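PDB 4AE5: signal transduction protein TRAP from Staphylococcus aureus, which probably acts as a phosphorylation-dependent signalling regulator of staphylococcal virulence, promoting RNAIII synthesis, toxin production and biofilm formation. Local coordinates for residues 57-62 / 92-97; 71-76 / 142-147; 98-103 / 118-123. All blocks are in the same frame, centred on the assembly; numbering follows the deposited sequence.

From the N terminus, the chain first supplies the end of strand 51-59, which contact 1 joins to segment 92-97, which holds a short 3-10 turn, closing a loop that contains strand 67-73 and helix 80-88. Contact 2 starts within that loop, at 71-76, and ends far beyond it at 142-147, so the two cross. Contact 3 is the base of the hairpin 100-108/114-120; it follows contact 1 in series and lies wholly within the span of contact 2. All three reach the same antiparallel barrel. Contacts 1 and 3 share a border, where Tyr-103 N is hydrogen-bonded to Ile-59 O (3.0 Å), whereas contact 2 meets contact 3 through Ile-71 and Phe-118.

Contact 1: residues 57-62 / 92-97; sequences KEIGEF and DNFRNF
Ile-59 lies over the guanidinium of Arg-95, and both of its branches rest on that flat group. CG2 sits over the centre of one face, 3.8 Å above the guanidinium plane, while CG1 lies 3.7 Å from Arg-95 NH2. With CG2 anti to the backbone N and CG1 anti to the carbonyl carbon (chi1 -59°), the extended CG1 arm carries CD1 past the guanidinium to two further residues. That methyl reaches Phe-94 CE1 at 4.0 Å, meeting the ring obliquely, and also lies 3.9 Å from Asp-92 OD2. Ile-59 and Asp-92 approach from opposite directions, which brings a methyl up against a carboxylate.

Ile-59 stands at the end of strand 51-59, which pairs with strand 100-108 in the closed antiparallel barrel; the partner segment holds a short 3-10 segment in the connection between helix 80-88 and strand 100-108. Contact 1 therefore lays that connection against the barrel wall, and Phe-94 and Arg-95 both go on to touch strand 100-108, the first edge-to-face with Tyr-103 and the second on Phe-100.

Lys-57, Asp-92 and Arg-95 form a salt-bridge network. Within segment 92-97, Arg-95 NH2 donates to Asp-92 OD2 at 2.8 Å in a nearly straight bond of 168°, close to the guanidinium plane. This helps set the rotation of the guanidinium, one face of which lies under Ile-59. Across the contact, Lys-57 NZ stands 3.9 Å from Asp-92 OD1, a long salt bridge, too far for a hydrogen bond. The stronger partner of this ammonium is Ile-88 O, at the end of helix 80-88. With a cation near each oxygen, the Asp-92 carboxylate would be expected to stay ionised.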
loop_
_atom_site.group_PDB
_atom_site.type_symbol
_atom_site.label_atom_id
_atom_site.label_comp_id
_atom_site.label_asym_id
_atom_site.label_seq_id
_atom_site.Cartn_x
_atom_site.Cartn_y
_atom_site.Cartn_z
ATOM N N LYS A 57 -3.068 9.301 4.904
ATOM C CA LYS A 57 -3.105 10.194 3.758
ATOM C C LYS A 57 -3.365 9.387 2.492
ATOM O O LYS A 57 -2.922 8.234 2.400
ATOM C CB LYS A 57 -1.763 10.953 3.602
ATOM C CG LYS A 57 -1.910 12.067 2.551
ATOM C CD LYS A 57 -0.658 12.725 2.038
ATOM C CE LYS A 57 0.219 13.279 3.129
ATOM N NZ LYS A 57 1.066 14.294 2.419
ATOM N N GLU A 58 -4.030 10.031 1.518
ATOM C CA GLU A 58 -4.382 9.417 0.243
ATOM C C GLU A 58 -4.379 10.465 -0.902
ATOM O O GLU A 58 -4.654 11.689 -0.686
ATOM C CB GLU A 58 -5.767 8.758 0.348
ATOM C CG GLU A 58 -6.868 9.721 0.829
ATOM C CD GLU A 58 -8.233 9.028 0.943
ATOM O OE1 GLU A 58 -8.798 8.621 -0.095
ATOM O OE2 GLU A 58 -8.750 8.864 2.074
ATOM N N ILE A 59 -4.040 9.981 -2.097
ATOM C CA ILE A 59 -4.195 10.714 -3.336
ATOM C C ILE A 59 -4.723 9.689 -4.342
ATOM O O ILE A 59 -4.168 8.573 -4.457
ATOM C CB ILE A 59 -2.812 11.236 -3.829
ATOM C CG1 ILE A 59 -2.146 12.152 -2.791
ATOM C CG2 ILE A 59 -2.881 11.712 -5.270
ATOM C CD1 ILE A 59 -0.661 12.359 -3.011
ATOM N N GLY A 60 -5.746 10.031 -5.108
ATOM C CA GLY A 60 -6.149 9.155 -6.242
ATOM C C GLY A 60 -7.006 7.925 -5.879
ATOM O O GLY A 60 -7.145 7.544 -4.692
ATOM N N GLU A 61 -7.573 7.296 -6.885
ATOM C CA GLU A 61 -8.447 6.140 -6.666
ATOM C C GLU A 61 -7.758 4.844 -7.034
ATOM O O GLU A 61 -6.896 4.823 -7.918
ATOM C CB GLU A 61 -9.745 6.278 -7.474
ATOM C CG GLU A 61 -10.436 7.609 -7.230
ATOM C CD GLU A 61 -11.352 7.563 -6.021
ATOM O OE1 GLU A 61 -12.392 6.860 -6.100
ATOM O OE2 GLU A 61 -11.050 8.238 -5.007
ATOM N N PHE A 62 -8.181 3.747 -6.414
ATOM C CA PHE A 62 -7.673 2.429 -6.827
ATOM C C PHE A 62 -8.253 1.961 -8.156
ATOM O O PHE A 62 -9.365 2.334 -8.517
ATOM C CB PHE A 62 -8.051 1.370 -5.757
ATOM C CG PHE A 62 -7.412 1.574 -4.454
ATOM C CD1 PHE A 62 -6.051 1.824 -4.382
ATOM C CD2 PHE A 62 -8.168 1.501 -3.271
ATOM C CE1 PHE A 62 -5.413 2.027 -3.164
ATOM C CE2 PHE A 62 -7.533 1.720 -2.059
ATOM C CZ PHE A 62 -6.153 1.953 -1.993
ATOM N N ASP A 92 4.469 16.593 -1.914
ATOM C CA ASP A 92 3.521 15.995 -2.793
ATOM C C ASP A 92 3.886 15.915 -4.273
ATOM O O ASP A 92 3.091 15.423 -5.029
ATOM C CB ASP A 92 2.191 16.776 -2.710
ATOM C CG ASP A 92 1.138 15.977 -2.091
ATOM O OD1 ASP A 92 1.562 15.161 -1.327
ATOM O OD2 ASP A 92 -0.075 16.112 -2.341
ATOM N N ASN A 93 5.035 16.416 -4.665
ATOM C CA ASN A 93 5.342 16.628 -6.084
ATOM C C ASN A 93 5.400 15.354 -6.930
ATOM O O ASN A 93 5.213 15.399 -8.106
ATOM C CB ASN A 93 6.625 17.401 -6.281
ATOM C CG ASN A 93 6.876 17.768 -7.725
ATOM O OD1 ASN A 93 5.985 18.171 -8.426
ATOM N ND2 ASN A 93 8.089 17.619 -8.163
ATOM N N PHE A 94 5.655 14.246 -6.260
ATOM C CA PHE A 94 5.660 12.933 -6.867
ATOM C C PHE A 94 4.371 12.622 -7.583
ATOM O O PHE A 94 4.353 11.878 -8.483
ATOM C CB PHE A 94 6.032 11.846 -5.856
ATOM C CG PHE A 94 5.086 11.689 -4.703
ATOM C CD1 PHE A 94 3.877 11.083 -4.865
ATOM C CD2 PHE A 94 5.441 12.089 -3.429
ATOM C CE1 PHE A 94 3.020 10.908 -3.814
ATOM C CE2 PHE A 94 4.589 11.904 -2.359
ATOM C CZ PHE A 94 3.377 11.313 -2.558
ATOM N N ARG A 95 3.301 13.266 -7.155
ATOM C CA ARG A 95 2.024 13.097 -7.813
ATOM C C ARG A 95 2.048 13.485 -9.303
ATOM O O ARG A 95 1.218 13.035 -10.092
ATOM C CB ARG A 95 1.036 13.980 -7.084
ATOM C CG ARG A 95 -0.340 14.075 -7.683
ATOM C CD ARG A 95 -0.950 15.439 -7.234
ATOM N NE ARG A 95 -1.158 15.507 -5.785
ATOM C CZ ARG A 95 -2.363 15.552 -5.167
ATOM N NH1 ARG A 95 -3.515 15.501 -5.843
ATOM N NH2 ARG A 95 -2.407 15.638 -3.841
ATOM N N ASN A 96 3.010 14.306 -9.679
ATOM C CA ASN A 96 3.145 14.679 -11.096
ATOM C C ASN A 96 4.146 13.862 -11.910
ATOM O O ASN A 96 4.297 14.113 -13.115
ATOM C CB ASN A 96 3.549 16.132 -11.209
ATOM C CG ASN A 96 2.533 17.020 -10.591
ATOM O OD1 ASN A 96 2.869 17.751 -9.700
ATOM N ND2 ASN A 96 1.264 16.860 -10.977
ATOM N N PHE A 97 4.787 12.898 -11.282
ATOM C CA PHE A 97 5.745 12.032 -12.009
ATOM C C PHE A 97 5.059 11.112 -13.030
ATOM O O PHE A 97 3.921 10.657 -12.869
ATOM C CB PHE A 97 6.602 11.244 -10.986
ATOM C CG PHE A 97 7.699 12.038 -10.316
ATOM C CD1 PHE A 97 7.564 13.393 -10.014
ATOM C CD2 PHE A 97 8.893 11.420 -10.004
ATOM C CE1 PHE A 97 8.584 14.095 -9.381
ATOM C CE2 PHE A 97 9.910 12.111 -9.378
ATOM C CZ PHE A 97 9.743 13.437 -9.044
#

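Contact 2: residues 71-76 / 142-147; sequences IFIPST and DALSHY
Ser-75 reaches across to the backbone of Tyr-147, and its side chain can be followed outward. CB comes first, 3.5 Å from Tyr-147 O. Beyond it, OG donates to that same carbonyl oxygen at 2.8 Å, lying in the carbonyl plane with a C=O...OG angle of 154°. The hydroxyl is placed there by its first torsion, which turns OG anti to the backbone N (chi1 -159°) and lays it beside the carbonyl carbon of its own residue. OG also brushes the base of the tyrosine side chain, 4.1 Å from Tyr-147 CB, but the rest of that side chain leads away, and the tyrosine touches His-79 and Lys-86. A second, softer approach to the carbonyl comes from Ser-75 CA, 3.4 Å from Tyr-147 O, in a CA-H...O contact with an angle of 131° at the hydrogen. The oxygen thus meets both the main chain and the side chain of one serine, whose own carbonyl is taken by the hydroxyl of Thr-112.

In the fold, this joins the outgoing end of barrel strand 67-73, where Ile-73 is backbone-bonded to Tyr-114 of strand 114-120, to the 3-10 turn that follows helix 141-144. Helix 80-88 packs against both, its Leu-83 touching Ile-73, Ser-75 and Leu-144. His-79, next to Tyr-147, is one of the histidines thought, by similarity, to be phosphorylated; it carries no phosphate here.

Two residues before Ser-75 and three before Tyr-147, Ile-73 and Leu-144 point toward each other. Leu-144 CD1 is the methyl that does the touching. It meets Ile-73 CG2 at 3.8 Å and Ile-73 CG1 at 4.1 Å, resting against both branches of the isoleucine.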
loop_
_atom_site.group_PDB
_atom_site.type_symbol
_atom_site.label_atom_id
_atom_site.label_comp_id
_atom_site.label_asym_id
_atom_site.label_seq_id
_atom_site.Cartn_x
_atom_site.Cartn_y
_atom_site.Cartn_z
ATOM N N ILE A 71 5.027 -0.983 0.283
ATOM C CA ILE A 71 6.314 -0.864 1.021
ATOM C C ILE A 71 6.037 -1.094 2.476
ATOM O O ILE A 71 5.207 -0.414 3.044
ATOM C CB ILE A 71 6.976 0.528 0.865
ATOM C CG1 ILE A 71 7.075 0.837 -0.623
ATOM C CG2 ILE A 71 8.354 0.575 1.597
ATOM C CD1 ILE A 71 7.465 2.292 -0.920
ATOM N N PHE A 72 6.744 -2.036 3.079
ATOM C CA PHE A 72 6.572 -2.278 4.513
ATOM C C PHE A 72 7.716 -1.627 5.219
ATOM O O PHE A 72 8.880 -1.855 4.827
ATOM C CB PHE A 72 6.567 -3.800 4.804
ATOM C CG PHE A 72 5.329 -4.471 4.297
ATOM C CD1 PHE A 72 5.211 -4.738 2.946
ATOM C CD2 PHE A 72 4.296 -4.833 5.153
ATOM C CE1 PHE A 72 4.091 -5.384 2.429
ATOM C CE2 PHE A 72 3.142 -5.488 4.634
ATOM C CZ PHE A 72 3.047 -5.725 3.275
ATOM N N ILE A 73 7.413 -0.798 6.203
ATOM C CA ILE A 73 8.355 0.053 6.883
ATOM C C ILE A 73 8.324 -0.270 8.377
ATOM O O ILE A 73 7.469 0.162 9.063
ATOM C CB ILE A 73 7.979 1.541 6.694
ATOM C CG1 ILE A 73 7.871 1.889 5.233
ATOM C CG2 ILE A 73 8.975 2.434 7.342
ATOM C CD1 ILE A 73 6.902 2.957 4.919
ATOM N N PRO A 74 9.276 -1.048 8.828
ATOM C CA PRO A 74 9.317 -1.476 10.224
ATOM C C PRO A 74 9.710 -0.349 11.133
ATOM O O PRO A 74 10.551 0.410 10.805
ATOM C CB PRO A 74 10.408 -2.540 10.226
ATOM C CG PRO A 74 11.196 -2.261 9.020
ATOM C CD PRO A 74 10.257 -1.760 8.021
ATOM N N SER A 75 9.095 -0.240 12.275
ATOM C CA SER A 75 9.511 0.729 13.246
ATOM C C SER A 75 9.167 0.199 14.658
ATOM O O SER A 75 8.810 -0.922 14.793
ATOM C CB SER A 75 8.663 1.963 13.115
ATOM O OG SER A 75 9.274 3.043 13.650
ATOM N N THR A 76 9.347 1.034 15.667
ATOM C CA THR A 76 9.213 0.679 17.095
ATOM C C THR A 76 8.194 1.550 17.787
ATOM O O THR A 76 7.848 2.570 17.280
ATOM C CB THR A 76 10.532 0.910 17.798
ATOM O OG1 THR A 76 10.811 2.293 17.780
ATOM C CG2 THR A 76 11.683 0.116 17.126
ATOM N N ASP A 142 17.265 3.519 3.199
ATOM C CA ASP A 142 18.230 4.481 3.698
ATOM C C ASP A 142 17.516 5.689 4.337
ATOM O O ASP A 142 17.807 6.040 5.480
ATOM C CB ASP A 142 19.210 4.948 2.606
ATOM C CG ASP A 142 20.364 3.905 2.358
ATOM O OD1 ASP A 142 20.455 2.895 3.090
ATOM O OD2 ASP A 142 21.181 4.067 1.444
ATOM N N ALA A 143 16.549 6.246 3.624
ATOM C CA ALA A 143 15.837 7.457 4.057
ATOM C C ALA A 143 15.145 7.253 5.392
ATOM O O ALA A 143 15.018 8.182 6.156
ATOM C CB ALA A 143 14.790 7.864 3.017
ATOM N N LEU A 144 14.673 6.041 5.657
ATOM C CA LEU A 144 13.812 5.826 6.793
ATOM C C LEU A 144 14.493 5.031 7.911
ATOM O O LEU A 144 13.917 4.805 8.938
ATOM C CB LEU A 144 12.528 5.113 6.329
ATOM C CG LEU A 144 11.628 5.955 5.436
ATOM C CD1 LEU A 144 10.501 5.046 4.965
ATOM C CD2 LEU A 144 11.189 7.272 6.167
ATOM N N SER A 145 15.717 4.604 7.695
ATOM C CA SER A 145 16.368 3.727 8.673
ATOM C C SER A 145 16.587 4.345 10.058
ATOM O O SER A 145 16.840 3.607 10.991
ATOM C CB SER A 145 17.696 3.229 8.134
ATOM O OG SER A 145 18.600 4.272 8.176
ATOM N N HIS A 146 16.459 5.674 10.205
ATOM C CA HIS A 146 16.643 6.277 11.520
ATOM C C HIS A 146 15.460 6.086 12.377
ATOM O O HIS A 146 15.510 6.479 13.565
ATOM C CB HIS A 146 16.985 7.744 11.437
ATOM C CG HIS A 146 18.435 7.990 11.116
ATOM N ND1 HIS A 146 18.876 8.195 9.849
ATOM C CD2 HIS A 146 19.572 8.007 11.951
ATOM C CE1 HIS A 146 20.217 8.361 9.874
ATOM N NE2 HIS A 146 20.641 8.228 11.166
ATOM N N TYR A 147 14.397 5.529 11.778
ATOM C CA TYR A 147 13.211 5.099 12.525
ATOM C C TYR A 147 13.054 3.557 12.677
ATOM O O TYR A 147 12.018 3.091 13.158
ATOM C CB TYR A 147 11.928 5.710 11.918
ATOM C CG TYR A 147 12.065 7.200 11.606
ATOM C CD1 TYR A 147 11.793 8.173 12.566
ATOM C CD2 TYR A 147 12.475 7.611 10.345
ATOM C CE1 TYR A 147 11.962 9.528 12.270
ATOM C CE2 TYR A 147 12.622 8.949 10.029
ATOM C CZ TYR A 147 12.376 9.893 10.980
ATOM O OH TYR A 147 12.546 11.197 10.593
#

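Contact 3: residues 98-103 / 118-123; sequences GGFKSY and FGFADR
Gly-119 O takes two donors from the opposite strand, Lys-101 N at 2.8 Å and Ser-102 N at 3.1 Å. Both reach it from the same face of its carbonyl plane, each tilted by about 30°. Two successive residues facing one is a classic beta bulge, and the register slips by one between the Phe-100/Phe-120 and Ser-102/Gly-119 pairs. In return Gly-119 N donates to Ser-102 O, standing above that carbonyl's plane. Past the bulge, Ala-121 N donates to Gly-99 O at 2.8 Å, this time in the carbonyl plane.

These strands are the two arms of the hairpin 100-108/114-120 in the antiparallel barrel, flanked by strands 51-59 and 67-73, which bond to Tyr-103 and to Phe-118 and Phe-120 respectively. Directly after the hairpin, Asp-122 is the N-cap of helix 123-131, its OD1 accepting from Ala-125 N.

Ser-102 OG lies 3.5 Å from Gly-119 CA, close to where a side chain would start on any other residue. On the aromatic face, Phe-100 turns its edge to the face of Phe-120, the planes at 87° and the centroids 5.7 Å apart. Phe-100 CA also sits over the Phe-120 ring in a CH-pi contact, while Gly-98 O meets that ring at its edge, 3.6 Å from CE2. Farther along, Tyr-103 and Phe-118 lie side by side and point the same way, their rings oblique to each other, with Tyr-103 CD1 3.4 Å from Phe-118 CE1. Phe-129 and Phe-139 extend this aromatic cluster by packing edge-to-face with Phe-118.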
loop_
_atom_site.group_PDB
_atom_site.type_symbol
_atom_site.label_atom_id
_atom_site.label_comp_id
_atom_site.label_asym_id
_atom_site.label_seq_id
_atom_site.Cartn_x
_atom_site.Cartn_y
_atom_site.Cartn_z
ATOM N N GLY A 98 5.756 10.835 -14.133
ATOM C CA GLY A 98 5.165 10.042 -15.213
ATOM C C GLY A 98 4.570 8.735 -14.716
ATOM O O GLY A 98 5.149 8.028 -13.873
ATOM N N GLY A 99 3.318 8.516 -15.077
ATOM C CA GLY A 99 2.651 7.240 -14.690
ATOM C C GLY A 99 2.060 7.150 -13.308
ATOM O O GLY A 99 1.459 6.107 -12.944
ATOM N N PHE A 100 2.168 8.218 -12.514
ATOM C CA PHE A 100 1.641 8.161 -11.157
ATOM C C PHE A 100 0.101 8.039 -11.171
ATOM O O PHE A 100 -0.565 8.798 -11.887
ATOM C CB PHE A 100 1.994 9.421 -10.365
ATOM C CG PHE A 100 1.309 9.469 -9.027
ATOM C CD1 PHE A 100 1.890 8.890 -7.950
ATOM C CD2 PHE A 100 0.064 10.112 -8.875
ATOM C CE1 PHE A 100 1.294 8.889 -6.671
ATOM C CE2 PHE A 100 -0.524 10.156 -7.616
ATOM C CZ PHE A 100 0.074 9.546 -6.532
ATOM N N LYS A 101 -0.447 7.174 -10.324
ATOM C CA LYS A 101 -1.918 7.016 -10.231
ATOM C C LYS A 101 -2.441 7.302 -8.811
ATOM O O LYS A 101 -3.439 8.004 -8.635
ATOM C CB LYS A 101 -2.333 5.591 -10.691
ATOM C CG LYS A 101 -1.988 5.269 -12.168
ATOM C CD LYS A 101 -2.637 6.309 -13.147
ATOM C CE LYS A 101 -2.099 6.132 -14.566
ATOM N NZ LYS A 101 -3.013 6.632 -15.651
ATOM N N SER A 102 -1.831 6.686 -7.810
ATOM C CA SER A 102 -2.307 6.812 -6.442
ATOM C C SER A 102 -1.258 6.665 -5.370
ATOM O O SER A 102 -0.157 6.064 -5.540
ATOM C CB SER A 102 -3.494 5.797 -6.231
ATOM O OG SER A 102 -2.961 4.474 -6.362
ATOM N N TYR A 103 -1.627 7.071 -4.178
ATOM C CA TYR A 103 -0.756 6.976 -3.006
ATOM C C TYR A 103 -1.630 6.729 -1.746
ATOM O O TYR A 103 -2.730 7.339 -1.615
ATOM C CB TYR A 103 -0.074 8.333 -2.782
ATOM C CG TYR A 103 0.739 8.446 -1.540
ATOM C CD1 TYR A 103 1.862 7.656 -1.359
ATOM C CD2 TYR A 103 0.401 9.331 -0.532
ATOM C CE1 TYR A 103 2.694 7.780 -0.246
ATOM C CE2 TYR A 103 1.194 9.423 0.598
ATOM C CZ TYR A 103 2.344 8.678 0.728
ATOM O OH TYR A 103 3.152 8.773 1.831
ATOM N N PHE A 118 2.016 2.626 -3.463
ATOM C CA PHE A 118 2.202 3.461 -4.623
ATOM C C PHE A 118 1.535 2.746 -5.780
ATOM O O PHE A 118 1.823 1.562 -6.073
ATOM C CB PHE A 118 3.679 3.754 -4.929
ATOM C CG PHE A 118 4.278 4.882 -4.119
ATOM C CD1 PHE A 118 3.823 6.225 -4.257
ATOM C CD2 PHE A 118 5.309 4.611 -3.182
ATOM C CE1 PHE A 118 4.457 7.270 -3.539
ATOM C CE2 PHE A 118 5.933 5.654 -2.478
ATOM C CZ PHE A 118 5.424 6.980 -2.611
ATOM N N GLY A 119 0.555 3.417 -6.363
ATOM C CA GLY A 119 -0.088 2.949 -7.598
ATOM C C GLY A 119 0.452 3.660 -8.822
ATOM O O GLY A 119 0.468 4.912 -8.920
ATOM N N PHE A 120 0.864 2.878 -9.806
ATOM C CA PHE A 120 1.373 3.512 -11.059
ATOM C C PHE A 120 0.788 2.804 -12.281
ATOM O O PHE A 120 0.231 1.698 -12.154
ATOM C CB PHE A 120 2.913 3.431 -11.086
ATOM C CG PHE A 120 3.624 4.564 -10.423
ATOM C CD1 PHE A 120 3.696 4.624 -9.014
ATOM C CD2 PHE A 120 4.221 5.561 -11.157
ATOM C CE1 PHE A 120 4.365 5.629 -8.400
ATOM C CE2 PHE A 120 4.885 6.598 -10.533
ATOM C CZ PHE A 120 4.937 6.659 -9.161
ATOM N N ALA A 121 0.941 3.442 -13.477
ATOM C CA ALA A 121 0.515 2.835 -14.782
ATOM C C ALA A 121 1.032 1.403 -14.935
ATOM O O ALA A 121 0.293 0.506 -15.336
ATOM C CB ALA A 121 1.015 3.702 -15.992
ATOM N N ASP A 122 2.317 1.203 -14.662
ATOM C CA ASP A 122 2.941 -0.123 -14.774
ATOM C C ASP A 122 4.178 -0.248 -13.915
ATOM O O ASP A 122 4.593 0.694 -13.285
ATOM C CB ASP A 122 3.276 -0.469 -16.288
ATOM C CG ASP A 122 4.240 0.522 -16.942
ATOM O OD1 ASP A 122 5.043 1.167 -16.283
ATOM O OD2 ASP A 122 4.316 0.550 -18.219
ATOM N N ARG A 123 4.822 -1.402 -13.945
ATOM C CA ARG A 123 5.965 -1.632 -13.126
ATOM C C ARG A 123 7.087 -0.735 -13.472
ATOM O O ARG A 123 7.770 -0.254 -12.554
ATOM C CB ARG A 123 6.446 -3.072 -13.290
ATOM C CG ARG A 123 7.669 -3.373 -12.461
ATOM C CD ARG A 123 8.030 -4.812 -12.743
ATOM N NE ARG A 123 9.442 -4.962 -12.669
ATOM C CZ ARG A 123 10.208 -5.135 -13.744
ATOM N NH1 ARG A 123 9.664 -5.191 -14.954
ATOM N NH2 ARG A 123 11.511 -5.267 -13.594
#